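Local coordinates for NOL1/NOP2/sun family protein (Enterococcus faecium, PDB 3M4X) that probably methylates ribosomal RNA, combining an RsmB/F-type methyltransferase domain with a C-terminal PUA-like domain expected to bind RNA, at residues 47-56 and 429-437. Numbering follows the deposited sequence.
Sequences PAGLDMVQTY and VLDKIPVGF
Asp51, whose carboxylate faces Lys432 across the contact, has its backbone O gripped by two donors one helical turn on: Thr55 N, and Thr55 OG1 at 2.9 Å, arriving from opposite faces of the carbonyl plane. This helix, 49-56 of the N-terminal domain, packs against a beta-hairpin of the PUA-like domain with a two-residue loop, whose type II' turn runs from Leu430 to Ile433. The contact therefore links two domains far apart in sequence. In the turn, Asp431, with CG anti to its backbone N (chi1 -170°), extends its carboxylate to the helix. There OD2 lies at the edge of the Tyr56 ring, the carboxylate plane turned 83° from it; a hydrogen bond from Tyr56 OH is modelled at 2.3 Å, a length too short to trust. Thr55 CG2 sits over one face of that ring, and Phe80 meets it edge-to-face. Met52, a selenomethionine, fills the middle. Two bends in its chain lay SE against the turn, 3.8 Å from Lys432 CB, and carry CE to the Asp431 carboxylate. Farther back, Met52 CG passes Ile433 CG1 at 3.7 Å, the two side chains running in opposite directions; Tyr86 touches both. Lys432 sends its extended chain across the start of the helix, with CD 3.8 Å from Ala48 CB at the N-cap. Its NZ stays 4.2 Å from Asp51 OD2, too far for a salt bridge, although the opposite charges probably attract. Just before the helix, Pro47 CG rests 4.0 Å from Pro434 CG.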
ATOM      1  N   PRO A  47      -4.543 -16.305   4.960  1.00 29.69           N
ATOM      2  CA  PRO A  47      -4.665 -17.498   5.815  1.00 35.00           C
ATOM      3  C   PRO A  47      -3.338 -17.813   6.503  1.00 31.00           C
ATOM      4  O   PRO A  47      -2.356 -18.037   5.801  1.00 35.72           O
ATOM      5  CB  PRO A  47      -4.977 -18.628   4.815  1.00 27.18           C
ATOM      6  CG  PRO A  47      -5.501 -17.958   3.592  1.00 30.65           C
ATOM      7  CD  PRO A  47      -4.910 -16.566   3.554  1.00 28.88           C
ATOM      8  N   ALA A  48      -3.309 -17.849   7.831  1.00 29.54           N
ATOM      9  CA  ALA A  48      -2.069 -18.147   8.564  1.00 31.42           C
ATOM     10  C   ALA A  48      -0.895 -17.276   8.130  1.00 32.54           C
ATOM     11  O   ALA A  48       0.219 -17.762   7.964  1.00 30.23           O
ATOM     12  CB  ALA A  48      -1.695 -19.629   8.408  1.00 26.77           C
ATOM     13  N   GLY A  49      -1.140 -15.989   7.930  1.00 35.87           N
ATOM     14  CA  GLY A  49      -0.101 -15.116   7.428  1.00 31.95           C
ATOM     15  C   GLY A  49       1.177 -15.173   8.242  1.00 35.71           C
ATOM     16  O   GLY A  49       2.259 -15.403   7.707  1.00 40.77           O
ATOM     17  N   LEU A  50       1.059 -14.970   9.545  1.00 36.20           N
ATOM     18  CA  LEU A  50       2.240 -14.932  10.397  1.00 32.65           C
ATOM     19  C   LEU A  50       2.865 -16.314  10.538  1.00 32.99           C
ATOM     20  O   LEU A  50       4.083 -16.460  10.448  1.00 35.24           O
ATOM     21  CB  LEU A  50       1.898 -14.352  11.772  1.00 30.31           C
ATOM     22  CG  LEU A  50       2.966 -14.435  12.867  1.00 39.62           C
ATOM     23  CD1 LEU A  50       4.243 -13.581  12.572  1.00 28.98           C
ATOM     24  CD2 LEU A  50       2.330 -14.016  14.190  1.00 42.21           C
ATOM     25  N   ASP A  51       2.035 -17.327  10.771  1.00 33.77           N
ATOM     26  CA  ASP A  51       2.550 -18.685  10.933  1.00 36.24           C
ATOM     27  C   ASP A  51       3.373 -19.081   9.712  1.00 40.15           C
ATOM     28  O   ASP A  51       4.449 -19.666   9.834  1.00 40.49           O
ATOM     29  CB  ASP A  51       1.418 -19.694  11.152  1.00 32.58           C
ATOM     30  CG  ASP A  51       1.932 -21.130  11.292  1.00 44.42           C
ATOM     31  OD1 ASP A  51       3.149 -21.318  11.470  1.00 54.55           O
ATOM     32  OD2 ASP A  51       1.123 -22.076  11.224  1.00 46.67           O
HETATM   33  N   MSE A  52       2.865 -18.762   8.529  1.00 41.01           N
HETATM   34  CA  MSE A  52       3.565 -19.121   7.304  1.00 37.33           C
HETATM   35  C   MSE A  52       4.919 -18.423   7.184  1.00 38.51           C
HETATM   36  O   MSE A  52       5.876 -18.992   6.672  1.00 34.17           O
HETATM   37  CB  MSE A  52       2.685 -18.837   6.087  1.00 30.85           C
HETATM   38  CG  MSE A  52       1.502 -19.810   5.949  1.00 42.29           C
HETATM   39 SE   MSE A  52       2.030 -21.719   5.717  1.00 46.01          SE
HETATM   40  CE  MSE A  52       2.006 -22.291   7.581  1.00 27.94           C
ATOM     41  N   VAL A  53       4.998 -17.179   7.650  1.00 39.10           N
ATOM     42  CA  VAL A  53       6.260 -16.456   7.636  1.00 33.56           C
ATOM     43  C   VAL A  53       7.249 -17.013   8.668  1.00 36.03           C
ATOM     44  O   VAL A  53       8.452 -17.105   8.406  1.00 32.86           O
ATOM     45  CB  VAL A  53       6.048 -14.946   7.860  1.00 37.86           C
ATOM     46  CG1 VAL A  53       7.389 -14.251   8.162  1.00 30.27           C
ATOM     47  CG2 VAL A  53       5.365 -14.325   6.642  1.00 35.75           C
ATOM     48  N   GLN A  54       6.739 -17.403   9.831  1.00 35.83           N
ATOM     49  CA  GLN A  54       7.591 -17.926  10.890  1.00 40.27           C
ATOM     50  C   GLN A  54       8.210 -19.246  10.459  1.00 49.20           C
ATOM     51  O   GLN A  54       9.365 -19.549  10.773  1.00 49.06           O
ATOM     52  CB  GLN A  54       6.788 -18.093  12.182  1.00 42.29           C
ATOM     53  CG  GLN A  54       6.583 -16.760  12.951  1.00 51.95           C
ATOM     54  CD  GLN A  54       5.571 -16.881  14.078  1.00 49.41           C
ATOM     55  OE1 GLN A  54       4.759 -17.811  14.113  1.00 52.96           O
ATOM     56  NE2 GLN A  54       5.619 -15.946  15.008  1.00 48.88           N
ATOM     57  N   THR A  55       7.432 -20.014   9.709  1.00 46.28           N
ATOM     58  CA  THR A  55       7.831 -21.337   9.266  1.00 44.38           C
ATOM     59  C   THR A  55       8.808 -21.310   8.092  1.00 42.47           C
ATOM     60  O   THR A  55       9.875 -21.908   8.173  1.00 39.13           O
ATOM     61  CB  THR A  55       6.605 -22.149   8.901  1.00 46.82           C
ATOM     62  OG1 THR A  55       5.759 -22.234  10.051  1.00 46.75           O
ATOM     63  CG2 THR A  55       7.004 -23.551   8.461  1.00 60.14           C
ATOM     64  N   TYR A  56       8.468 -20.580   7.030  1.00 41.01           N
ATOM     65  CA  TYR A  56       9.250 -20.607   5.795  1.00 38.36           C
ATOM     66  C   TYR A  56      10.250 -19.469   5.599  1.00 49.63           C
ATOM     67  O   TYR A  56      11.092 -19.515   4.690  1.00 46.87           O
ATOM     68  CB  TYR A  56       8.315 -20.746   4.602  1.00 34.92           C
ATOM     69  CG  TYR A  56       7.515 -22.020   4.723  1.00 36.39           C
ATOM     70  CD1 TYR A  56       6.170 -21.983   5.049  1.00 29.91           C
ATOM     71  CD2 TYR A  56       8.135 -23.269   4.590  1.00 36.43           C
ATOM     72  CE1 TYR A  56       5.430 -23.147   5.187  1.00 34.01           C
ATOM     73  CE2 TYR A  56       7.406 -24.454   4.735  1.00 37.43           C
ATOM     74  CZ  TYR A  56       6.053 -24.382   5.031  1.00 38.64           C
ATOM     75  OH  TYR A  56       5.305 -25.523   5.175  1.00 38.87           O
ATOM     76  N   VAL A 429      -2.675 -24.880  -3.206  1.00 37.12           N
ATOM     77  CA  VAL A 429      -2.312 -24.456  -1.857  1.00 28.04           C
ATOM     78  C   VAL A 429      -1.004 -25.109  -1.411  1.00 31.48           C
ATOM     79  O   VAL A 429      -0.887 -26.335  -1.405  1.00 32.80           O
ATOM     80  CB  VAL A 429      -3.430 -24.766  -0.830  1.00 35.88           C
ATOM     81  CG1 VAL A 429      -2.989 -24.402   0.576  1.00 37.20           C
ATOM     82  CG2 VAL A 429      -4.716 -24.027  -1.184  1.00 40.60           C
ATOM     83  N   LEU A 430      -0.027 -24.279  -1.047  1.00 27.99           N
ATOM     84  CA  LEU A 430       1.256 -24.748  -0.527  1.00 29.98           C
ATOM     85  C   LEU A 430       1.228 -24.650   0.991  1.00 32.50           C
ATOM     86  O   LEU A 430       1.275 -23.558   1.560  1.00 39.19           O
ATOM     87  CB  LEU A 430       2.402 -23.901  -1.095  1.00 32.51           C
ATOM     88  CG  LEU A 430       3.865 -24.214  -0.774  1.00 34.52           C
ATOM     89  CD1 LEU A 430       4.242 -25.648  -1.134  1.00 31.84           C
ATOM     90  CD2 LEU A 430       4.749 -23.232  -1.531  1.00 33.14           C
ATOM     91  N   ASP A 431       1.151 -25.801   1.644  1.00 28.46           N
ATOM     92  CA  ASP A 431       0.965 -25.871   3.091  1.00 32.35           C
ATOM     93  C   ASP A 431      -0.361 -25.208   3.421  1.00 40.89           C
ATOM     94  O   ASP A 431      -1.410 -25.862   3.375  1.00 40.16           O
ATOM     95  CB  ASP A 431       2.134 -25.223   3.846  1.00 31.11           C
ATOM     96  CG  ASP A 431       2.087 -25.493   5.352  1.00 34.62           C
ATOM     97  OD1 ASP A 431       1.000 -25.791   5.898  1.00 35.07           O
ATOM     98  OD2 ASP A 431       3.150 -25.414   5.999  1.00 37.03           O
ATOM     99  N   LYS A 432      -0.329 -23.907   3.719  1.00 36.88           N
ATOM    100  CA  LYS A 432      -1.562 -23.158   3.955  1.00 35.15           C
ATOM    101  C   LYS A 432      -1.675 -21.930   3.052  1.00 36.55           C
ATOM    102  O   LYS A 432      -2.598 -21.118   3.187  1.00 38.16           O
ATOM    103  CB  LYS A 432      -1.665 -22.755   5.427  1.00 37.65           C
ATOM    104  CG  LYS A 432      -2.035 -23.896   6.369  1.00 39.19           C
ATOM    105  CD  LYS A 432      -2.230 -23.372   7.782  1.00 39.46           C
ATOM    106  CE  LYS A 432      -2.359 -24.521   8.770  1.00 46.22           C
ATOM    107  NZ  LYS A 432      -2.490 -24.043  10.174  1.00 51.51           N
ATOM    108  N   ILE A 433      -0.737 -21.807   2.120  1.00 33.89           N
ATOM    109  CA  ILE A 433      -0.655 -20.632   1.265  1.00 33.35           C
ATOM    110  C   ILE A 433      -1.329 -20.865  -0.078  1.00 35.35           C
ATOM    111  O   ILE A 433      -0.884 -21.716  -0.855  1.00 30.28           O
ATOM    112  CB  ILE A 433       0.794 -20.276   0.955  1.00 30.49           C
ATOM    113  CG1 ILE A 433       1.612 -20.152   2.234  1.00 26.64           C
ATOM    114  CG2 ILE A 433       0.860 -18.994   0.136  1.00 31.63           C
ATOM    115  CD1 ILE A 433       3.108 -20.095   1.966  1.00 31.79           C
ATOM    116  N   PRO A 434      -2.392 -20.090  -0.368  1.00 32.76           N
ATOM    117  CA  PRO A 434      -3.022 -20.127  -1.693  1.00 31.50           C
ATOM    118  C   PRO A 434      -2.104 -19.445  -2.694  1.00 35.18           C
ATOM    119  O   PRO A 434      -1.795 -18.254  -2.541  1.00 38.21           O
ATOM    120  CB  PRO A 434      -4.317 -19.303  -1.503  1.00 25.98           C
ATOM    121  CG  PRO A 434      -4.566 -19.311  -0.021  1.00 28.78           C
ATOM    122  CD  PRO A 434      -3.162 -19.264   0.579  1.00 28.44           C
ATOM    123  N   VAL A 435      -1.660 -20.176  -3.709  1.00 30.07           N
ATOM    124  CA  VAL A 435      -0.699 -19.595  -4.633  1.00 28.59           C
ATOM    125  C   VAL A 435      -1.265 -19.274  -6.004  1.00 33.12           C
ATOM    126  O   VAL A 435      -0.576 -18.675  -6.828  1.00 35.70           O
ATOM    127  CB  VAL A 435       0.549 -20.477  -4.774  1.00 31.57           C
ATOM    128  CG1 VAL A 435       1.166 -20.697  -3.410  1.00 26.20           C
ATOM    129  CG2 VAL A 435       0.199 -21.819  -5.417  1.00 33.26           C
ATOM    130  N   GLY A 436      -2.521 -19.655  -6.250  1.00 31.28           N
ATOM    131  CA  GLY A 436      -3.116 -19.459  -7.563  1.00 27.70           C
ATOM    132  C   GLY A 436      -4.092 -20.549  -7.986  1.00 33.88           C
ATOM    133  O   GLY A 436      -4.270 -21.536  -7.278  1.00 39.68           O
ATOM    134  N   PHE A 437      -4.729 -20.369  -9.145  1.00 28.22           N
ATOM    135  CA  PHE A 437      -5.611 -21.395  -9.697  1.00 37.29           C
ATOM    136  C   PHE A 437      -4.894 -22.361 -10.640  1.00 39.59           C
ATOM    137  O   PHE A 437      -4.054 -21.961 -11.443  1.00 39.99           O
ATOM    138  CB  PHE A 437      -6.791 -20.768 -10.451  1.00 38.22           C
ATOM    139  CG  PHE A 437      -7.949 -20.413  -9.571  1.00 35.30           C
ATOM    140  CD1 PHE A 437      -8.230 -19.090  -9.274  1.00 30.58           C
ATOM    141  CD2 PHE A 437      -8.763 -21.409  -9.042  1.00 35.92           C
ATOM    142  CE1 PHE A 437      -9.301 -18.762  -8.460  1.00 31.26           C
ATOM    143  CE2 PHE A 437      -9.826 -21.094  -8.229  1.00 35.26           C
ATOM    144  CZ  PHE A 437     -10.099 -19.768  -7.935  1.00 36.43           C
TER